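Local coordinates for AT-less polyketide synthase (Streptomyces platensis subsp. rosaceus, PDB 4TKT), which probably catalyses the decarboxylative Claisen condensation that extends the growing chain, as a ketosynthase domain of the isomigrastatin polyketide synthase, at residues D25-N30 against L374-R379; S354-I359 against S364-A369; A369-L374 against V436-Y441. One frame throughout, in Å; residues are numbered along the deposited sequence.

Contact 1 (D25-N30 against L374-R379); sequences DTFWEN and LLLQMR
Apolar packing of Leu376 against Trp28 and Phe27 carries this helix-helix contact. The side chains of Trp28 and Leu376 run past each other in opposite directions, and the nearest pair is Trp28 CE3 to Leu376 CB at 3.7 Å. Beyond CB, Leu376 CD1 lies 4.0 Å from Trp28 CB. The same methyl carbon approaches Phe27 CD2 at 3.9 Å, so one branch of the leucine meets both aromatic residues.

A second kind of contact sets the indole against backbone. Leu376 O stands 3.7 Å above the plane of the Trp28 ring, offset toward its rim, while this oxygen is hydrogen-bonded by His380 ND1. Trp28 CG is anti to the backbone N (chi1 174°), which sends the indole toward the second helix, where Trp28 CZ3 lies 3.9 Å from Gln377 N and 4.1 Å from Gln377 CG. The amide of Gln377 serves another purpose, accepting a hydrogen bond from Val384 N. Were Trp28 replaced by an alanine, Leu376 CB and the backbone beside it would probably lose their aromatic cover, and His380 its stacking partner.

No hydrogen bond joins the segments. Their axes come within 10.6 Å and cross at -79°, a nearly perpendicular helix crossing by which helix 24-32, following the first strand of this ketosynthase, packs against helix 366-380 of the thiolase-type fold.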
loop_
_atom_site.group_PDB
_atom_site.type_symbol
_atom_site.label_atom_id
_atom_site.label_comp_id
_atom_site.label_asym_id
_atom_site.label_seq_id
_atom_site.Cartn_x
_atom_site.Cartn_y
_atom_site.Cartn_z
ATOM N N ASP A 25 2.429 -1.133 -9.703
ATOM C CA ASP A 25 2.403 -1.347 -11.148
ATOM C C ASP A 25 2.662 -2.812 -11.482
ATOM O O ASP A 25 1.984 -3.394 -12.329
ATOM C CB ASP A 25 3.435 -0.462 -11.856
ATOM C CG ASP A 25 3.075 1.012 -11.815
ATOM O OD1 ASP A 25 1.888 1.339 -11.597
ATOM O OD2 ASP A 25 3.982 1.847 -12.007
ATOM N N THR A 26 3.649 -3.400 -10.814
ATOM C CA THR A 26 3.956 -4.813 -10.998
ATOM C C THR A 26 2.814 -5.668 -10.471
ATOM O O THR A 26 2.471 -6.698 -11.056
ATOM C CB THR A 26 5.256 -5.207 -10.285
ATOM O OG1 THR A 26 6.321 -4.364 -10.736
ATOM C CG2 THR A 26 5.605 -6.656 -10.578
ATOM N N PHE A 27 2.227 -5.224 -9.365
ATOM C CA PHE A 27 1.131 -5.942 -8.730
ATOM C C PHE A 27 -0.046 -6.075 -9.686
ATOM O O PHE A 27 -0.681 -7.125 -9.756
ATOM C CB PHE A 27 0.710 -5.233 -7.441
ATOM C CG PHE A 27 -0.308 -5.987 -6.634
ATOM C CD1 PHE A 27 -0.125 -7.326 -6.336
ATOM C CD2 PHE A 27 -1.440 -5.349 -6.153
ATOM C CE1 PHE A 27 -1.056 -8.019 -5.588
ATOM C CE2 PHE A 27 -2.374 -6.036 -5.402
ATOM C CZ PHE A 27 -2.182 -7.373 -5.121
ATOM N N TRP A 28 -0.319 -5.014 -10.438
ATOM C CA TRP A 28 -1.384 -5.048 -11.431
ATOM C C TRP A 28 -1.057 -6.016 -12.560
ATOM O O TRP A 28 -1.932 -6.731 -13.048
ATOM C CB TRP A 28 -1.645 -3.656 -12.006
ATOM C CG TRP A 28 -2.625 -3.679 -13.138
ATOM C CD1 TRP A 28 -2.375 -3.377 -14.445
ATOM C CD2 TRP A 28 -4.007 -4.050 -13.069
ATOM N NE1 TRP A 28 -3.520 -3.525 -15.192
ATOM C CE2 TRP A 28 -4.535 -3.938 -14.370
ATOM C CE3 TRP A 28 -4.851 -4.459 -12.031
ATOM C CZ2 TRP A 28 -5.869 -4.222 -14.662
ATOM C CZ3 TRP A 28 -6.175 -4.739 -12.322
ATOM C CH2 TRP A 28 -6.670 -4.620 -13.627
ATOM N N GLU A 29 0.202 -6.030 -12.978
ATOM C CA GLU A 29 0.634 -6.931 -14.036
ATOM C C GLU A 29 0.439 -8.382 -13.612
ATOM O O GLU A 29 -0.061 -9.201 -14.380
ATOM C CB GLU A 29 2.095 -6.670 -14.405
ATOM C CG GLU A 29 2.348 -5.280 -14.976
ATOM C CD GLU A 29 3.821 -5.011 -15.236
ATOM O OE1 GLU A 29 4.646 -5.916 -14.991
ATOM O OE2 GLU A 29 4.153 -3.892 -15.686
ATOM N N ASN A 30 0.822 -8.689 -12.377
ATOM C CA ASN A 30 0.635 -10.026 -11.826
ATOM C C ASN A 30 -0.839 -10.406 -11.726
ATOM O O ASN A 30 -1.229 -11.521 -12.075
ATOM C CB ASN A 30 1.288 -10.128 -10.448
ATOM C CG ASN A 30 2.795 -10.011 -10.510
ATOM O OD1 ASN A 30 3.368 -9.781 -11.574
ATOM N ND2 ASN A 30 3.447 -10.162 -9.363
ATOM N N LEU A 374 -8.660 -3.886 -5.558
ATOM C CA LEU A 374 -9.955 -3.298 -5.869
ATOM C C LEU A 374 -9.798 -1.961 -6.584
ATOM O O LEU A 374 -10.440 -1.722 -7.602
ATOM C CB LEU A 374 -10.786 -3.129 -4.595
ATOM C CG LEU A 374 -12.238 -2.682 -4.771
ATOM C CD1 LEU A 374 -12.918 -3.458 -5.888
ATOM C CD2 LEU A 374 -12.996 -2.866 -3.467
ATOM N N LEU A 375 -8.937 -1.098 -6.054
ATOM C CA LEU A 375 -8.701 0.212 -6.653
ATOM C C LEU A 375 -8.065 0.097 -8.037
ATOM O O LEU A 375 -8.388 0.869 -8.942
ATOM C CB LEU A 375 -7.815 1.066 -5.743
ATOM C CG LEU A 375 -8.431 1.533 -4.422
ATOM C CD1 LEU A 375 -7.397 2.269 -3.589
ATOM C CD2 LEU A 375 -9.634 2.420 -4.674
ATOM N N LEU A 376 -7.163 -0.867 -8.195
ATOM C CA LEU A 376 -6.495 -1.085 -9.473
ATOM C C LEU A 376 -7.465 -1.596 -10.532
ATOM O O LEU A 376 -7.351 -1.247 -11.706
ATOM C CB LEU A 376 -5.332 -2.065 -9.313
ATOM C CG LEU A 376 -4.051 -1.494 -8.707
ATOM C CD1 LEU A 376 -3.059 -2.605 -8.399
ATOM C CD2 LEU A 376 -3.438 -0.469 -9.647
ATOM N N GLN A 377 -8.416 -2.427 -10.116
ATOM C CA GLN A 377 -9.432 -2.929 -11.033
ATOM C C GLN A 377 -10.290 -1.790 -11.561
ATOM O O GLN A 377 -10.657 -1.773 -12.734
ATOM C CB GLN A 377 -10.312 -3.978 -10.351
ATOM C CG GLN A 377 -9.687 -5.360 -10.276
ATOM C CD GLN A 377 -10.573 -6.354 -9.558
ATOM O OE1 GLN A 377 -10.752 -7.484 -10.010
ATOM N NE2 GLN A 377 -11.133 -5.938 -8.428
HETATM N N MSE A 378 -10.600 -0.835 -10.692
HETATM C CA MSE A 378 -11.403 0.315 -11.087
HETATM C C MSE A 378 -10.599 1.282 -11.950
HETATM O O MSE A 378 -11.132 1.878 -12.886
HETATM C CB MSE A 378 -11.946 1.042 -9.856
HETATM C CG MSE A 378 -12.708 0.149 -8.895
HETATM SE SE MSE A 378 -13.697 1.148 -7.544
HETATM C CE MSE A 378 -12.319 2.440 -7.066
ATOM N N ARG A 379 -9.317 1.434 -11.630
ATOM C CA ARG A 379 -8.445 2.347 -12.362
ATOM C C ARG A 379 -8.313 1.938 -13.824
ATOM O O ARG A 379 -8.314 2.786 -14.716
ATOM C CB ARG A 379 -7.061 2.411 -11.707
ATOM C CG ARG A 379 -6.032 3.225 -12.488
ATOM C CD ARG A 379 -4.686 3.249 -11.775
ATOM N NE ARG A 379 -3.638 3.884 -12.571
ATOM C CZ ARG A 379 -3.358 5.184 -12.544
ATOM N NH1 ARG A 379 -4.055 5.999 -11.763
ATOM N NH2 ARG A 379 -2.384 5.672 -13.300
#

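Contact 2 (S354-I359 against S364-A369); sequences SAKSNI and SAAGIA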
loop_
_atom_site.group_PDB
_atom_site.type_symbol
_atom_site.label_atom_id
_atom_site.label_comp_id
_atom_site.label_asym_id
_atom_site.label_seq_id
_atom_site.Cartn_x
_atom_site.Cartn_y
_atom_site.Cartn_z
ATOM N N SER A 354 -10.623 -13.137 -4.770
ATOM C CA SER A 354 -9.699 -12.776 -3.698
ATOM C C SER A 354 -8.252 -12.728 -4.170
ATOM O O SER A 354 -7.789 -13.617 -4.885
ATOM C CB SER A 354 -9.820 -13.757 -2.531
ATOM O OG SER A 354 -8.936 -13.399 -1.481
ATOM N N ALA A 355 -7.538 -11.686 -3.752
ATOM C CA ALA A 355 -6.124 -11.548 -4.072
ATOM C C ALA A 355 -5.301 -12.620 -3.368
ATOM O O ALA A 355 -4.177 -12.911 -3.772
ATOM C CB ALA A 355 -5.626 -10.164 -3.691
ATOM N N LYS A 356 -5.867 -13.206 -2.316
ATOM C CA LYS A 356 -5.183 -14.252 -1.563
ATOM C C LYS A 356 -4.878 -15.464 -2.438
ATOM O O LYS A 356 -3.949 -16.224 -2.162
ATOM C CB LYS A 356 -6.015 -14.672 -0.351
ATOM C CG LYS A 356 -6.197 -13.569 0.675
ATOM C CD LYS A 356 -6.708 -14.114 1.995
ATOM C CE LYS A 356 -6.900 -12.999 3.011
ATOM N NZ LYS A 356 -7.963 -12.042 2.604
ATOM N N SER A 357 -5.655 -15.638 -3.501
ATOM C CA SER A 357 -5.404 -16.710 -4.452
ATOM C C SER A 357 -4.153 -16.404 -5.269
ATOM O O SER A 357 -3.580 -17.290 -5.901
ATOM C CB SER A 357 -6.610 -16.912 -5.372
ATOM O OG SER A 357 -6.878 -15.746 -6.131
ATOM N N ASN A 358 -3.733 -15.142 -5.248
ATOM C CA ASN A 358 -2.532 -14.716 -5.958
ATOM C C ASN A 358 -1.299 -14.677 -5.065
ATOM O O ASN A 358 -0.245 -15.207 -5.422
ATOM C CB ASN A 358 -2.741 -13.334 -6.581
ATOM C CG ASN A 358 -3.810 -13.331 -7.648
ATOM O OD1 ASN A 358 -4.973 -13.025 -7.379
ATOM N ND2 ASN A 358 -3.422 -13.665 -8.873
ATOM N N ILE A 359 -1.435 -14.048 -3.902
ATOM C CA ILE A 359 -0.283 -13.726 -3.068
ATOM C C ILE A 359 -0.334 -14.363 -1.685
ATOM O O ILE A 359 0.596 -14.213 -0.892
ATOM C CB ILE A 359 -0.141 -12.204 -2.895
ATOM C CG1 ILE A 359 -1.406 -11.627 -2.253
ATOM C CG2 ILE A 359 0.123 -11.541 -4.238
ATOM C CD1 ILE A 359 -1.369 -10.128 -2.061
ATOM N N SER A 364 -2.429 -9.437 8.778
ATOM C CA SER A 364 -2.645 -8.057 9.213
ATOM C C SER A 364 -2.543 -7.051 8.063
ATOM O O SER A 364 -2.965 -5.904 8.199
ATOM C CB SER A 364 -1.654 -7.686 10.318
ATOM O OG SER A 364 -0.318 -7.932 9.921
ATOM N N ALA A 365 -1.994 -7.487 6.933
ATOM C CA ALA A 365 -1.868 -6.630 5.759
ATOM C C ALA A 365 -2.775 -7.089 4.617
ATOM O O ALA A 365 -2.693 -6.566 3.508
ATOM C CB ALA A 365 -0.421 -6.589 5.291
ATOM N N ALA A 366 -3.635 -8.065 4.893
ATOM C CA ALA A 366 -4.497 -8.635 3.861
ATOM C C ALA A 366 -5.461 -7.603 3.293
ATOM O O ALA A 366 -5.766 -7.613 2.100
ATOM C CB ALA A 366 -5.270 -9.824 4.414
ATOM N N GLY A 367 -5.936 -6.711 4.151
ATOM C CA GLY A 367 -6.916 -5.725 3.749
ATOM C C GLY A 367 -6.372 -4.638 2.845
ATOM O O GLY A 367 -7.078 -4.150 1.963
ATOM N N ILE A 368 -5.119 -4.249 3.056
ATOM C CA ILE A 368 -4.536 -3.168 2.267
ATOM C C ILE A 368 -4.126 -3.689 0.884
ATOM O O ILE A 368 -4.200 -2.965 -0.107
ATOM C CB ILE A 368 -3.334 -2.508 3.000
ATOM C CG1 ILE A 368 -2.949 -1.192 2.328
ATOM C CG2 ILE A 368 -2.141 -3.452 3.106
ATOM C CD1 ILE A 368 -4.018 -0.136 2.415
ATOM N N ALA A 369 -3.727 -4.955 0.816
ATOM C CA ALA A 369 -3.460 -5.593 -0.465
ATOM C C ALA A 369 -4.766 -5.787 -1.224
ATOM O O ALA A 369 -4.811 -5.660 -2.447
ATOM C CB ALA A 369 -2.759 -6.922 -0.265
#
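Ala369, Lys356 and Ala366 bury the most surface here, and the two alanines receive one long side chain each. Ala369 directs its CB at the short helix 356-359, where Ile359 CD1 meets it at 3.9 Å. Ile359 holds CG1 in the crowded position between the backbone N and the carbonyl carbon (chi1 59°), with CD1 extended beyond it. Phe27 of helix 24-32 also packs on this isoleucine.

Lys356 opens the Lys-Ser-Asn-Ile-Gly-His sequence familiar from ketosynthases, which ends at His361, a residue the lysine touches. The loop after helix 356-359 brings the chain back to helix 366-380. As in related ketosynthases, His361 in that loop probably lies at the active site.

Lys356 runs its chain, extended as far as CE, toward helix 366-380, and CE reaches Ala366 CB at 3.8 Å. The bend at the last torsion (chi4 65°) turns NZ aside; it still lies 3.9 Å from Ala366 CB, but its hydrogen bond goes to His321 O. At the base of the lysine, Ser354 OG caps the turn by accepting from Lys356 N at 3.2 Å. Ser354 O is gripped twice, by the backbone N and the hydroxyl of Ser357. Ser357 OG lies 2.6 Å from Ser354 O, nearly in line with the carbonyl bond (172°).

Contact 3 (A369-L374 against V436-Y441); sequences AGLAKL and VVVEDY
Leu374 and Val438 meet tip to tip at the tight part of this interface, with Leu374 CD2 3.6 Å from Val438 CG2. The leucine's branch point follows close behind, CG lying 4.0 Å from Val438 CG2. CG of Leu374 is anti to the backbone N (chi1 -173°), which carries the isobutyl group out from the helix toward the strand.

One helical turn earlier the fit relaxes. Leu371 crosses Val438 at a slant, and its CD1 stays 4.1 Å from Val438 CG1, so the two methyl groups of the valine are divided between the two leucines. Further back along the strand Val436 also faces the helix, yet its side chain comes no nearer than 5.4 Å; it packs on Ile275 and Thr278 of the adjacent strand. Toward Tyr441 the character changes: Glu439 and Tyr441 are partly exposed, whereas the buried Asp440 is met by a salt bridge with Arg414.

Val437 points away from helix 366-380 and touches Trp305 of helix 294-308. Strand 432-439 thus has a helix against each face, with Leu424 of the neighbouring strand also packing on both leucines; this is consistent with the layered alpha-beta-alpha-beta-alpha architecture of the thiolase fold, helix 366-380 belonging to the central layer.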
loop_
_atom_site.group_PDB
_atom_site.type_symbol
_atom_site.label_atom_id
_atom_site.label_comp_id
_atom_site.label_asym_id
_atom_site.label_seq_id
_atom_site.Cartn_x
_atom_site.Cartn_y
_atom_site.Cartn_z
ATOM N N ALA A 369 -3.727 -4.955 0.816
ATOM C CA ALA A 369 -3.460 -5.593 -0.465
ATOM C C ALA A 369 -4.766 -5.787 -1.224
ATOM O O ALA A 369 -4.811 -5.660 -2.447
ATOM C CB ALA A 369 -2.759 -6.922 -0.265
ATOM N N GLY A 370 -5.825 -6.095 -0.481
ATOM C CA GLY A 370 -7.147 -6.257 -1.051
ATOM C C GLY A 370 -7.684 -4.943 -1.583
ATOM O O GLY A 370 -8.306 -4.901 -2.642
ATOM N N LEU A 371 -7.441 -3.866 -0.844
ATOM C CA LEU A 371 -7.846 -2.537 -1.279
ATOM C C LEU A 371 -7.121 -2.154 -2.561
ATOM O O LEU A 371 -7.702 -1.538 -3.453
ATOM C CB LEU A 371 -7.570 -1.502 -0.189
ATOM C CG LEU A 371 -7.895 -0.058 -0.566
ATOM C CD1 LEU A 371 -9.354 0.067 -0.964
ATOM C CD2 LEU A 371 -7.569 0.882 0.579
ATOM N N ALA A 372 -5.850 -2.532 -2.644
ATOM C CA ALA A 372 -5.043 -2.261 -3.827
ATOM C C ALA A 372 -5.635 -2.928 -5.063
ATOM O O ALA A 372 -5.799 -2.289 -6.100
ATOM C CB ALA A 372 -3.615 -2.728 -3.607
ATOM N N LYS A 373 -5.959 -4.212 -4.943
ATOM C CA LYS A 373 -6.545 -4.960 -6.048
ATOM C C LYS A 373 -7.849 -4.325 -6.514
ATOM O O LYS A 373 -8.111 -4.230 -7.713
ATOM C CB LYS A 373 -6.793 -6.416 -5.648
ATOM C CG LYS A 373 -7.506 -7.227 -6.720
ATOM C CD LYS A 373 -7.780 -8.646 -6.261
ATOM C CE LYS A 373 -8.759 -9.343 -7.194
ATOM N NZ LYS A 373 -9.160 -10.686 -6.691
ATOM N N LEU A 374 -8.660 -3.886 -5.558
ATOM C CA LEU A 374 -9.955 -3.298 -5.869
ATOM C C LEU A 374 -9.798 -1.961 -6.584
ATOM O O LEU A 374 -10.440 -1.722 -7.602
ATOM C CB LEU A 374 -10.786 -3.129 -4.595
ATOM C CG LEU A 374 -12.238 -2.682 -4.771
ATOM C CD1 LEU A 374 -12.918 -3.458 -5.888
ATOM C CD2 LEU A 374 -12.996 -2.866 -3.467
ATOM N N VAL A 436 -15.305 -2.376 3.953
ATOM C CA VAL A 436 -15.075 -1.030 3.445
ATOM C C VAL A 436 -15.732 -0.866 2.079
ATOM O O VAL A 436 -15.653 -1.759 1.235
ATOM C CB VAL A 436 -13.567 -0.721 3.346
ATOM C CG1 VAL A 436 -13.334 0.627 2.694
ATOM C CG2 VAL A 436 -12.935 -0.751 4.724
ATOM N N VAL A 437 -16.391 0.270 1.875
ATOM C CA VAL A 437 -17.086 0.550 0.623
ATOM C C VAL A 437 -16.395 1.661 -0.156
ATOM O O VAL A 437 -16.288 2.788 0.326
ATOM C CB VAL A 437 -18.546 0.956 0.873
ATOM C CG1 VAL A 437 -19.254 1.219 -0.445
ATOM C CG2 VAL A 437 -19.263 -0.116 1.672
ATOM N N VAL A 438 -15.929 1.345 -1.363
ATOM C CA VAL A 438 -15.219 2.329 -2.174
ATOM C C VAL A 438 -15.844 2.522 -3.556
ATOM O O VAL A 438 -16.430 1.605 -4.131
ATOM C CB VAL A 438 -13.726 1.949 -2.357
ATOM C CG1 VAL A 438 -13.055 1.751 -1.010
ATOM C CG2 VAL A 438 -13.582 0.700 -3.204
ATOM N N GLU A 439 -15.720 3.737 -4.071
ATOM C CA GLU A 439 -16.096 4.048 -5.441
ATOM C C GLU A 439 -14.992 4.889 -6.072
ATOM O O GLU A 439 -14.267 5.588 -5.363
ATOM C CB GLU A 439 -17.431 4.791 -5.489
ATOM C CG GLU A 439 -17.411 6.137 -4.781
ATOM C CD GLU A 439 -18.688 6.932 -4.987
ATOM O OE1 GLU A 439 -19.665 6.369 -5.524
ATOM O OE2 GLU A 439 -18.712 8.123 -4.609
ATOM N N ASP A 440 -14.848 4.824 -7.391
ATOM C CA ASP A 440 -13.854 5.667 -8.046
ATOM C C ASP A 440 -14.372 7.096 -8.165
ATOM O O ASP A 440 -15.504 7.392 -7.781
ATOM C CB ASP A 440 -13.462 5.113 -9.422
ATOM C CG ASP A 440 -14.655 4.849 -10.313
ATOM O OD1 ASP A 440 -15.794 5.171 -9.914
ATOM O OD2 ASP A 440 -14.445 4.323 -11.427
ATOM N N TYR A 441 -13.537 7.979 -8.696
ATOM C CA TYR A 441 -13.858 9.397 -8.743
ATOM C C TYR A 441 -14.182 9.861 -10.159
ATOM O O TYR A 441 -13.590 9.390 -11.131
ATOM C CB TYR A 441 -12.696 10.210 -8.169
ATOM C CG TYR A 441 -12.871 11.709 -8.260
ATOM C CD1 TYR A 441 -13.804 12.370 -7.469
ATOM C CD2 TYR A 441 -12.091 12.466 -9.127
ATOM C CE1 TYR A 441 -13.963 13.743 -7.549
ATOM C CE2 TYR A 441 -12.243 13.839 -9.213
ATOM C CZ TYR A 441 -13.179 14.471 -8.424
ATOM O OH TYR A 441 -13.331 15.836 -8.508
#

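All three contacts use helix 366-380. Contact 2 holds its first turns and contact 3 the following ones, and both are buried; contact 1 grips the later part and is only partly buried. Their chemistry follows this placement: aliphatic branches alone in contact 3, aromatic rings against a leucine and its backbone carbonyl in contact 1, and small alanines meeting an isoleucine and a lysine, probably close to the active site, in contact 2. Phe27 ties contacts 1 and 2 together, its CE2 lying 3.8 Å from Ala369 O. At the far end, CE of selenomethionine Met378 packs 3.5 Å from Asp440 N, joining contacts 1 and 3. Lys373, salt-bridged to Glu319, lies against the backbone at Ser354 and Ala355, linking contacts 2 and 3.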